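Local coordinates for protein alanine racemase (Enterococcus faecalis, PDB 3E5P) that belongs to the alanine racemase family, pairing a TIM-barrel domain that holds pyridoxal-5'-phosphate with a beta-rich C-terminal domain, at residues Gly224-Gly229 and Tyr241-Ala246; Tyr44-Val49 and Glu357-Phe362. The protein carries 1 engineered substitution. All coordinates share one frame; numbering follows the deposited sequence.

In the fold
Both contacts lie beside PLP, near the spatial centre of the chain, with centres about 14 Å apart. Contact 2 joins segment 44-49, early in the TIM barrel, to helix 355-361, close to the C-terminus; contact 1, formed within the connection from the last barrel strand, 220-223, to strand 247-252, falls between those two segments in sequence. The contacts touch directly: V225 CG1 packs on Y44 CE2 at 3.4 Å, and the rings of Y228 and H46 stack. Together they tie the phosphate end of the cofactor site, built from loops of the barrel, to the rest of the chain: contact 1 to the passage toward strand 247-252, contact 2 to helix 355-361.

Contact 1 (Gly224-Gly229 and Tyr241-Ala246); sequences GVAMYG and YALKPA. With PLP (pyridoxal-5'-phosphate), chain J.
L243 reaches across to the turn at A226 and G229 with two parts of its side chain. CG stands beside the backbone N and anti to the carbonyl carbon (chi1 -66°), and from there CD2 comes to 3.4 Å from A226 O and alongside the A226 methyl, while CB lies 3.6 Å from G229 O. Next to it, G229 CA approaches K244 O at 3.4 Å in a CA-H...O contact; G229, at positive phi, has no CB to block this close passage of the two backbones. One hydrogen bond closes the contact, A246 N to Y228 O, 3.2 Å long and bent to 145°, with the donor above the carbonyl plane.

On the side of the turn toward the cofactor, V225 N gives PLP O3P a nearly straight hydrogen bond (3.3 Å, 170°), and G224 N adds a weak one to O1P. A226 N is held by S207 OG, which also bonds PLP. Farther out, Y228 OH is fixed by V38 O, N21 ND2 grips K244 O, and E20 forms a salt bridge with K244 NZ. A short 3-10 turn after strand 220-223, amides at its start directed at a phosphate and S207 assisting from the start of helix 207-212, is the phosphate-binding arrangement known from the last two strands of many TIM barrels.

Contact 2 (Tyr44-Val49 and Glu357-Phe362); sequences YGHGAV and EVACTF. With PLP (pyridoxal-5'-phosphate), chain J.
At the PLP site, where segment 44-49, leading into helix 48-58, meets the C-terminal helix 355-361, Y44 and G45 rest on A359 and C360. The A359 methyl points into the turn and lies 3.4 Å from Y44 O, with the imidazole of H46 farther off, its CE1 being the atom toward that methyl. C360 SG takes the neighbouring place, 4.0 Å from Y44 CA; it stands beside its own backbone N and anti to the carbonyl carbon (chi1 -68°), and the sulfur meets the main chain of Y44 rather than its ring. G45 has positive phi, and its CA comes to 3.7 Å from A359 O, an approach made possible by the lack of a side chain. No hydrogen bond crosses between the segments; they join by close apposition.

From this base the Y44 side chain leads away from the helix to the cofactor, and its OH donates to PLP O3P at 2.9 Å, the phosphate oxygen lying near the ring plane at the edge. The carbonyl of Y44 is used from within its own turn by H46 ND1, 2.9 Å away, a bent bond (130°) with the donor well above the carbonyl plane; ND1 also bonds G43 O, just before the segment. On the helix, T361 OG1 turns back to bond E357 O at 2.6 Å.

R368 NH2, on strand 368-370, binds both G45 O and F362 O and so links the two segments a second time. M314 of the second subunit packs on Y44 and C360, bringing the dimer interface to the cofactor site. V358 packs against helix 344-351 and F362 against strand 247-252, while G47 begins helix 48-58 as its N-cap.

Contact 1 (Gly224-Gly229 and Tyr241-Ala246)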
ATOM      1  N   GLY C 224     -14.386 -15.130  -2.487  1.00 22.54           N
ATOM      2  CA  GLY C 224     -13.298 -14.173  -2.491  1.00 24.02           C
ATOM      3  C   GLY C 224     -11.961 -14.697  -2.984  1.00 24.96           C
ATOM      4  O   GLY C 224     -11.845 -15.108  -4.136  1.00 27.15           O
ATOM      5  N   VAL C 225     -10.957 -14.674  -2.105  1.00 25.16           N
ATOM      6  CA  VAL C 225      -9.590 -15.101  -2.425  1.00 25.39           C
ATOM      7  C   VAL C 225      -9.436 -16.296  -3.345  1.00 23.85           C
ATOM      8  O   VAL C 225      -8.593 -16.288  -4.239  1.00 22.51           O
ATOM      9  CB  VAL C 225      -8.782 -15.416  -1.158  1.00 26.38           C
ATOM     10  CG1 VAL C 225      -8.276 -14.134  -0.541  1.00 24.83           C
ATOM     11  CG2 VAL C 225      -9.639 -16.206  -0.174  1.00 25.72           C
ATOM     12  N   ALA C 226     -10.241 -17.325  -3.119  1.00 22.55           N
ATOM     13  CA  ALA C 226     -10.162 -18.520  -3.933  1.00 23.84           C
ATOM     14  C   ALA C 226     -10.237 -18.208  -5.415  1.00 23.15           C
ATOM     15  O   ALA C 226      -9.601 -18.891  -6.220  1.00 24.33           O
ATOM     16  CB  ALA C 226     -11.258 -19.493  -3.555  1.00 21.37           C
ATOM     17  N   MET C 227     -10.987 -17.179  -5.797  1.00 23.80           N
ATOM     18  CA  MET C 227     -11.092 -16.908  -7.217  1.00 24.56           C
ATOM     19  C   MET C 227      -9.850 -16.282  -7.835  1.00 24.74           C
ATOM     20  O   MET C 227      -9.736 -16.214  -9.062  1.00 26.94           O
ATOM     21  CB  MET C 227     -12.365 -16.103  -7.552  1.00 24.54           C
ATOM     22  CG  MET C 227     -12.540 -14.763  -6.916  1.00 24.61           C
ATOM     23  SD  MET C 227     -14.160 -14.040  -7.427  1.00 30.74           S
ATOM     24  CE  MET C 227     -13.651 -12.337  -7.827  1.00 24.26           C
ATOM     25  N   TYR C 228      -8.908 -15.855  -7.000  1.00 22.82           N
ATOM     26  CA  TYR C 228      -7.670 -15.277  -7.505  1.00 20.49           C
ATOM     27  C   TYR C 228      -6.581 -16.359  -7.427  1.00 22.45           C
ATOM     28  O   TYR C 228      -5.383 -16.086  -7.576  1.00 22.60           O
ATOM     29  CB  TYR C 228      -7.278 -14.071  -6.672  1.00 17.42           C
ATOM     30  CG  TYR C 228      -8.369 -13.042  -6.552  1.00 16.25           C
ATOM     31  CD1 TYR C 228      -8.653 -12.161  -7.600  1.00 16.11           C
ATOM     32  CD2 TYR C 228      -9.126 -12.949  -5.386  1.00 16.71           C
ATOM     33  CE1 TYR C 228      -9.666 -11.210  -7.488  1.00 15.53           C
ATOM     34  CE2 TYR C 228     -10.149 -12.004  -5.259  1.00 14.76           C
ATOM     35  CZ  TYR C 228     -10.410 -11.138  -6.312  1.00 18.00           C
ATOM     36  OH  TYR C 228     -11.392 -10.190  -6.159  1.00 18.64           O
ATOM     37  N   GLY C 229      -7.018 -17.590  -7.179  1.00 22.57           N
ATOM     38  CA  GLY C 229      -6.102 -18.718  -7.109  1.00 24.00           C
ATOM     39  C   GLY C 229      -5.370 -18.938  -5.802  1.00 23.67           C
ATOM     40  O   GLY C 229      -4.473 -19.782  -5.727  1.00 24.24           O
ATOM     41  N   TYR C 241     -10.259 -28.359  -5.078  1.00 31.31           N
ATOM     42  CA  TYR C 241      -9.929 -28.428  -6.487  1.00 32.22           C
ATOM     43  C   TYR C 241      -8.744 -27.500  -6.731  1.00 32.89           C
ATOM     44  O   TYR C 241      -8.616 -26.462  -6.079  1.00 34.79           O
ATOM     45  CB  TYR C 241     -11.145 -28.022  -7.337  1.00 31.79           C
ATOM     46  CG  TYR C 241     -11.563 -26.573  -7.235  1.00 31.23           C
ATOM     47  CD1 TYR C 241     -10.952 -25.592  -8.013  1.00 32.40           C
ATOM     48  CD2 TYR C 241     -12.577 -26.182  -6.368  1.00 31.06           C
ATOM     49  CE1 TYR C 241     -11.342 -24.248  -7.932  1.00 30.59           C
ATOM     50  CE2 TYR C 241     -12.975 -24.841  -6.276  1.00 30.93           C
ATOM     51  CZ  TYR C 241     -12.352 -23.880  -7.060  1.00 31.62           C
ATOM     52  OH  TYR C 241     -12.729 -22.558  -6.948  1.00 27.17           O
ATOM     53  N   ALA C 242      -7.877 -27.869  -7.665  1.00 32.38           N
ATOM     54  CA  ALA C 242      -6.690 -27.075  -7.949  1.00 31.62           C
ATOM     55  C   ALA C 242      -6.975 -25.629  -8.333  1.00 31.71           C
ATOM     56  O   ALA C 242      -7.475 -25.351  -9.419  1.00 33.37           O
ATOM     57  CB  ALA C 242      -5.869 -27.750  -9.039  1.00 29.21           C
ATOM     58  N   LEU C 243      -6.657 -24.705  -7.431  1.00 32.44           N
ATOM     59  CA  LEU C 243      -6.854 -23.288  -7.704  1.00 30.85           C
ATOM     60  C   LEU C 243      -5.787 -22.895  -8.719  1.00 32.27           C
ATOM     61  O   LEU C 243      -4.846 -23.656  -8.948  1.00 34.19           O
ATOM     62  CB  LEU C 243      -6.699 -22.475  -6.416  1.00 29.42           C
ATOM     63  CG  LEU C 243      -7.779 -22.738  -5.356  1.00 26.95           C
ATOM     64  CD1 LEU C 243      -7.442 -22.024  -4.063  1.00 22.59           C
ATOM     65  CD2 LEU C 243      -9.132 -22.277  -5.904  1.00 25.10           C
ATOM     66  N   LYS C 244      -5.920 -21.722  -9.330  1.00 32.09           N
ATOM     67  CA  LYS C 244      -4.948 -21.291 -10.325  1.00 31.33           C
ATOM     68  C   LYS C 244      -4.518 -19.843 -10.121  1.00 28.95           C
ATOM     69  O   LYS C 244      -5.272 -18.916 -10.401  1.00 27.87           O
ATOM     70  CB  LYS C 244      -5.544 -21.483 -11.722  1.00 33.49           C
ATOM     71  CG  LYS C 244      -4.550 -21.342 -12.870  1.00 37.78           C
ATOM     72  CD  LYS C 244      -5.197 -21.770 -14.188  1.00 42.89           C
ATOM     73  CE  LYS C 244      -4.354 -21.381 -15.409  1.00 43.64           C
ATOM     74  NZ  LYS C 244      -5.108 -21.559 -16.696  1.00 44.49           N
ATOM     75  N   PRO C 245      -3.286 -19.630  -9.635  1.00 27.69           N
ATOM     76  CA  PRO C 245      -2.734 -18.290  -9.385  1.00 26.17           C
ATOM     77  C   PRO C 245      -2.983 -17.286 -10.505  1.00 25.03           C
ATOM     78  O   PRO C 245      -2.656 -17.540 -11.662  1.00 26.51           O
ATOM     79  CB  PRO C 245      -1.248 -18.573  -9.168  1.00 24.84           C
ATOM     80  CG  PRO C 245      -1.278 -19.876  -8.442  1.00 25.88           C
ATOM     81  CD  PRO C 245      -2.327 -20.674  -9.223  1.00 27.03           C
ATOM     82  N   ALA C 246      -3.541 -16.135 -10.152  1.00 24.39           N
ATOM     83  CA  ALA C 246      -3.845 -15.107 -11.137  1.00 25.38           C
ATOM     84  C   ALA C 246      -2.926 -13.885 -11.114  1.00 25.74           C
ATOM     85  O   ALA C 246      -3.065 -12.985 -11.944  1.00 26.88           O
ATOM     86  CB  ALA C 246      -5.291 -14.657 -10.954  1.00 25.58           C
TER
HETATM   87  N1  PLP J 390     -17.634 -12.179   3.157  1.00 20.00           N
HETATM   88  C2  PLP J 390     -17.237 -11.077   3.804  1.00 20.00           C
HETATM   89  C2A PLP J 390     -18.201 -10.529   4.777  1.00 20.00           C
HETATM   90  C3  PLP J 390     -16.003 -10.490   3.553  1.00 20.00           C
HETATM   91  O3  PLP J 390     -15.500  -9.702   4.505  1.00 20.00           O
HETATM   92  C4  PLP J 390     -15.099 -10.999   2.609  1.00 20.00           C
HETATM   93  C4A PLP J 390     -14.364 -10.014   1.691  1.00 20.00           C
HETATM   94  O4A PLP J 390     -13.719  -8.986   1.904  1.00 20.00           O
HETATM   95  C5  PLP J 390     -15.538 -12.189   2.000  1.00 20.00           C
HETATM   96  C6  PLP J 390     -16.794 -12.720   2.260  1.00 20.00           C
HETATM   97  C5A PLP J 390     -14.657 -13.120   1.246  1.00 20.00           C
HETATM   98  O4P PLP J 390     -14.069 -14.083   2.040  1.00 20.00           O
HETATM   99  P   PLP J 390     -12.794 -14.727   1.458  1.00 20.00           P
HETATM  100  O1P PLP J 390     -13.218 -15.696   0.519  1.00 20.00           O
HETATM  101  O2P PLP J 390     -12.061 -15.549   2.364  1.00 20.00           O
HETATM  102  O3P PLP J 390     -11.973 -13.692   0.866  1.00 20.00           O

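Contact 2 (Tyr44-Val49 and Glu357-Phe362)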
ATOM      1  N   TYR C  44      -8.998  -7.361  -4.421  1.00 21.12           N
ATOM      2  CA  TYR C  44      -7.867  -7.836  -3.641  1.00 21.82           C
ATOM      3  C   TYR C  44      -6.557  -7.456  -4.318  1.00 21.78           C
ATOM      4  O   TYR C  44      -5.624  -8.264  -4.388  1.00 22.07           O
ATOM      5  CB  TYR C  44      -7.927  -9.357  -3.479  1.00 22.66           C
ATOM      6  CG  TYR C  44      -9.106  -9.838  -2.662  1.00 23.35           C
ATOM      7  CD1 TYR C  44     -10.395  -9.366  -2.924  1.00 22.90           C
ATOM      8  CD2 TYR C  44      -8.943 -10.791  -1.658  1.00 20.84           C
ATOM      9  CE1 TYR C  44     -11.488  -9.826  -2.214  1.00 21.95           C
ATOM     10  CE2 TYR C  44     -10.034 -11.264  -0.941  1.00 22.08           C
ATOM     11  CZ  TYR C  44     -11.310 -10.775  -1.225  1.00 21.97           C
ATOM     12  OH  TYR C  44     -12.408 -11.226  -0.524  1.00 23.32           O
ATOM     13  N   GLY C  45      -6.506  -6.234  -4.838  1.00 21.49           N
ATOM     14  CA  GLY C  45      -5.295  -5.753  -5.478  1.00 22.41           C
ATOM     15  C   GLY C  45      -5.069  -6.138  -6.928  1.00 23.00           C
ATOM     16  O   GLY C  45      -4.073  -5.728  -7.529  1.00 23.02           O
ATOM     17  N   HIS C  46      -5.974  -6.924  -7.493  1.00 22.75           N
ATOM     18  CA  HIS C  46      -5.826  -7.333  -8.883  1.00 23.65           C
ATOM     19  C   HIS C  46      -6.578  -6.394  -9.823  1.00 24.43           C
ATOM     20  O   HIS C  46      -6.342  -6.408 -11.034  1.00 25.60           O
ATOM     21  CB  HIS C  46      -6.354  -8.754  -9.096  1.00 22.92           C
ATOM     22  CG  HIS C  46      -5.673  -9.793  -8.266  1.00 23.74           C
ATOM     23  ND1 HIS C  46      -5.741  -9.808  -6.888  1.00 24.99           N
ATOM     24  CD2 HIS C  46      -4.969 -10.896  -8.619  1.00 23.84           C
ATOM     25  CE1 HIS C  46      -5.114 -10.878  -6.429  1.00 24.06           C
ATOM     26  NE2 HIS C  46      -4.639 -11.556  -7.459  1.00 25.91           N
ATOM     27  N   GLY C  47      -7.480  -5.589  -9.264  1.00 24.13           N
ATOM     28  CA  GLY C  47      -8.277  -4.675 -10.064  1.00 23.77           C
ATOM     29  C   GLY C  47      -9.712  -5.168 -10.114  1.00 24.25           C
ATOM     30  O   GLY C  47     -10.009  -6.192 -10.747  1.00 23.37           O
ATOM     31  N   ALA C  48     -10.607  -4.434  -9.456  1.00 25.89           N
ATOM     32  CA  ALA C  48     -12.019  -4.808  -9.382  1.00 26.58           C
ATOM     33  C   ALA C  48     -12.711  -5.068 -10.715  1.00 28.09           C
ATOM     34  O   ALA C  48     -13.088  -6.204 -11.005  1.00 29.45           O
ATOM     35  CB  ALA C  48     -12.783  -3.754  -8.606  1.00 25.91           C
ATOM     36  N   VAL C  49     -12.886  -4.021 -11.516  1.00 27.06           N
ATOM     37  CA  VAL C  49     -13.553  -4.138 -12.806  1.00 27.98           C
ATOM     38  C   VAL C  49     -13.167  -5.388 -13.584  1.00 27.13           C
ATOM     39  O   VAL C  49     -14.028  -6.165 -13.991  1.00 25.48           O
ATOM     40  CB  VAL C  49     -13.264  -2.916 -13.702  1.00 30.46           C
ATOM     41  CG1 VAL C  49     -14.029  -3.042 -15.012  1.00 32.71           C
ATOM     42  CG2 VAL C  49     -13.672  -1.648 -12.991  1.00 31.72           C
ATOM     43  N   GLU C 357      -3.204  -9.837   2.645  1.00 18.41           N
ATOM     44  CA  GLU C 357      -2.537  -8.560   2.849  1.00 20.05           C
ATOM     45  C   GLU C 357      -1.462  -8.238   1.808  1.00 20.18           C
ATOM     46  O   GLU C 357      -1.382  -7.104   1.325  1.00 19.03           O
ATOM     47  CB  GLU C 357      -1.935  -8.520   4.259  1.00 22.42           C
ATOM     48  CG  GLU C 357      -1.726  -7.126   4.832  1.00 24.30           C
ATOM     49  CD  GLU C 357      -1.250  -7.152   6.282  1.00 25.67           C
ATOM     50  OE1 GLU C 357      -0.141  -7.663   6.539  1.00 25.86           O
ATOM     51  OE2 GLU C 357      -1.985  -6.661   7.168  1.00 26.23           O
ATOM     52  N   VAL C 358      -0.637  -9.218   1.449  1.00 19.39           N
ATOM     53  CA  VAL C 358       0.409  -8.951   0.474  1.00 20.01           C
ATOM     54  C   VAL C 358      -0.169  -8.387  -0.811  1.00 20.37           C
ATOM     55  O   VAL C 358       0.287  -7.352  -1.304  1.00 22.39           O
ATOM     56  CB  VAL C 358       1.208 -10.205   0.117  1.00 19.01           C
ATOM     57  CG1 VAL C 358       2.186  -9.891  -0.990  1.00 16.48           C
ATOM     58  CG2 VAL C 358       1.962 -10.681   1.321  1.00 18.93           C
ATOM     59  N   ALA C 359      -1.170  -9.068  -1.351  1.00 18.82           N
ATOM     60  CA  ALA C 359      -1.794  -8.635  -2.593  1.00 18.19           C
ATOM     61  C   ALA C 359      -2.401  -7.245  -2.463  1.00 19.44           C
ATOM     62  O   ALA C 359      -2.311  -6.444  -3.380  1.00 20.65           O
ATOM     63  CB  ALA C 359      -2.861  -9.631  -3.017  1.00 17.19           C
ATOM     64  N   CYS C 360      -3.016  -6.956  -1.327  1.00 20.96           N
ATOM     65  CA  CYS C 360      -3.611  -5.645  -1.130  1.00 23.54           C
ATOM     66  C   CYS C 360      -2.582  -4.549  -0.891  1.00 23.71           C
ATOM     67  O   CYS C 360      -2.901  -3.366  -0.978  1.00 25.49           O
ATOM     68  CB  CYS C 360      -4.585  -5.668   0.051  1.00 23.73           C
ATOM     69  SG  CYS C 360      -6.049  -6.658  -0.237  1.00 29.89           S
ATOM     70  N   THR C 361      -1.345  -4.924  -0.601  1.00 23.25           N
ATOM     71  CA  THR C 361      -0.341  -3.910  -0.321  1.00 23.21           C
ATOM     72  C   THR C 361       0.407  -3.420  -1.542  1.00 23.06           C
ATOM     73  O   THR C 361       1.061  -2.379  -1.506  1.00 21.68           O
ATOM     74  CB  THR C 361       0.648  -4.426   0.724  1.00 24.67           C
ATOM     75  OG1 THR C 361      -0.090  -4.898   1.855  1.00 23.68           O
ATOM     76  CG2 THR C 361       1.607  -3.313   1.181  1.00 24.76           C
ATOM     77  N   PHE C 362       0.316  -4.161  -2.635  1.00 24.86           N
ATOM     78  CA  PHE C 362       1.004  -3.749  -3.852  1.00 23.95           C
ATOM     79  C   PHE C 362       0.468  -2.384  -4.299  1.00 25.20           C
ATOM     80  O   PHE C 362      -0.702  -2.250  -4.666  1.00 26.91           O
ATOM     81  CB  PHE C 362       0.804  -4.802  -4.946  1.00 22.97           C
ATOM     82  CG  PHE C 362       1.516  -6.104  -4.679  1.00 21.14           C
ATOM     83  CD1 PHE C 362       0.996  -7.306  -5.153  1.00 20.45           C
ATOM     84  CD2 PHE C 362       2.730  -6.125  -4.003  1.00 20.55           C
ATOM     85  CE1 PHE C 362       1.679  -8.512  -4.958  1.00 18.40           C
ATOM     86  CE2 PHE C 362       3.422  -7.324  -3.804  1.00 19.32           C
ATOM     87  CZ  PHE C 362       2.899  -8.512  -4.279  1.00 17.89           C
TER
HETATM   88  N1  PLP J 390     -17.634 -12.179   3.157  1.00 20.00           N
HETATM   89  C2  PLP J 390     -17.237 -11.077   3.804  1.00 20.00           C
HETATM   90  C2A PLP J 390     -18.201 -10.529   4.777  1.00 20.00           C
HETATM   91  C3  PLP J 390     -16.003 -10.490   3.553  1.00 20.00           C
HETATM   92  O3  PLP J 390     -15.500  -9.702   4.505  1.00 20.00           O
HETATM   93  C4  PLP J 390     -15.099 -10.999   2.609  1.00 20.00           C
HETATM   94  C4A PLP J 390     -14.364 -10.014   1.691  1.00 20.00           C
HETATM   95  O4A PLP J 390     -13.719  -8.986   1.904  1.00 20.00           O
HETATM   96  C5  PLP J 390     -15.538 -12.189   2.000  1.00 20.00           C
HETATM   97  C6  PLP J 390     -16.794 -12.720   2.260  1.00 20.00           C
HETATM   98  C5A PLP J 390     -14.657 -13.120   1.246  1.00 20.00           C
HETATM   99  O4P PLP J 390     -14.069 -14.083   2.040  1.00 20.00           O
HETATM  100  P   PLP J 390     -12.794 -14.727   1.458  1.00 20.00           P
HETATM  101  O1P PLP J 390     -13.218 -15.696   0.519  1.00 20.00           O
HETATM  102  O2P PLP J 390     -12.061 -15.549   2.364  1.00 20.00           O
HETATM  103  O3P PLP J 390     -11.973 -13.692   0.866  1.00 20.00           O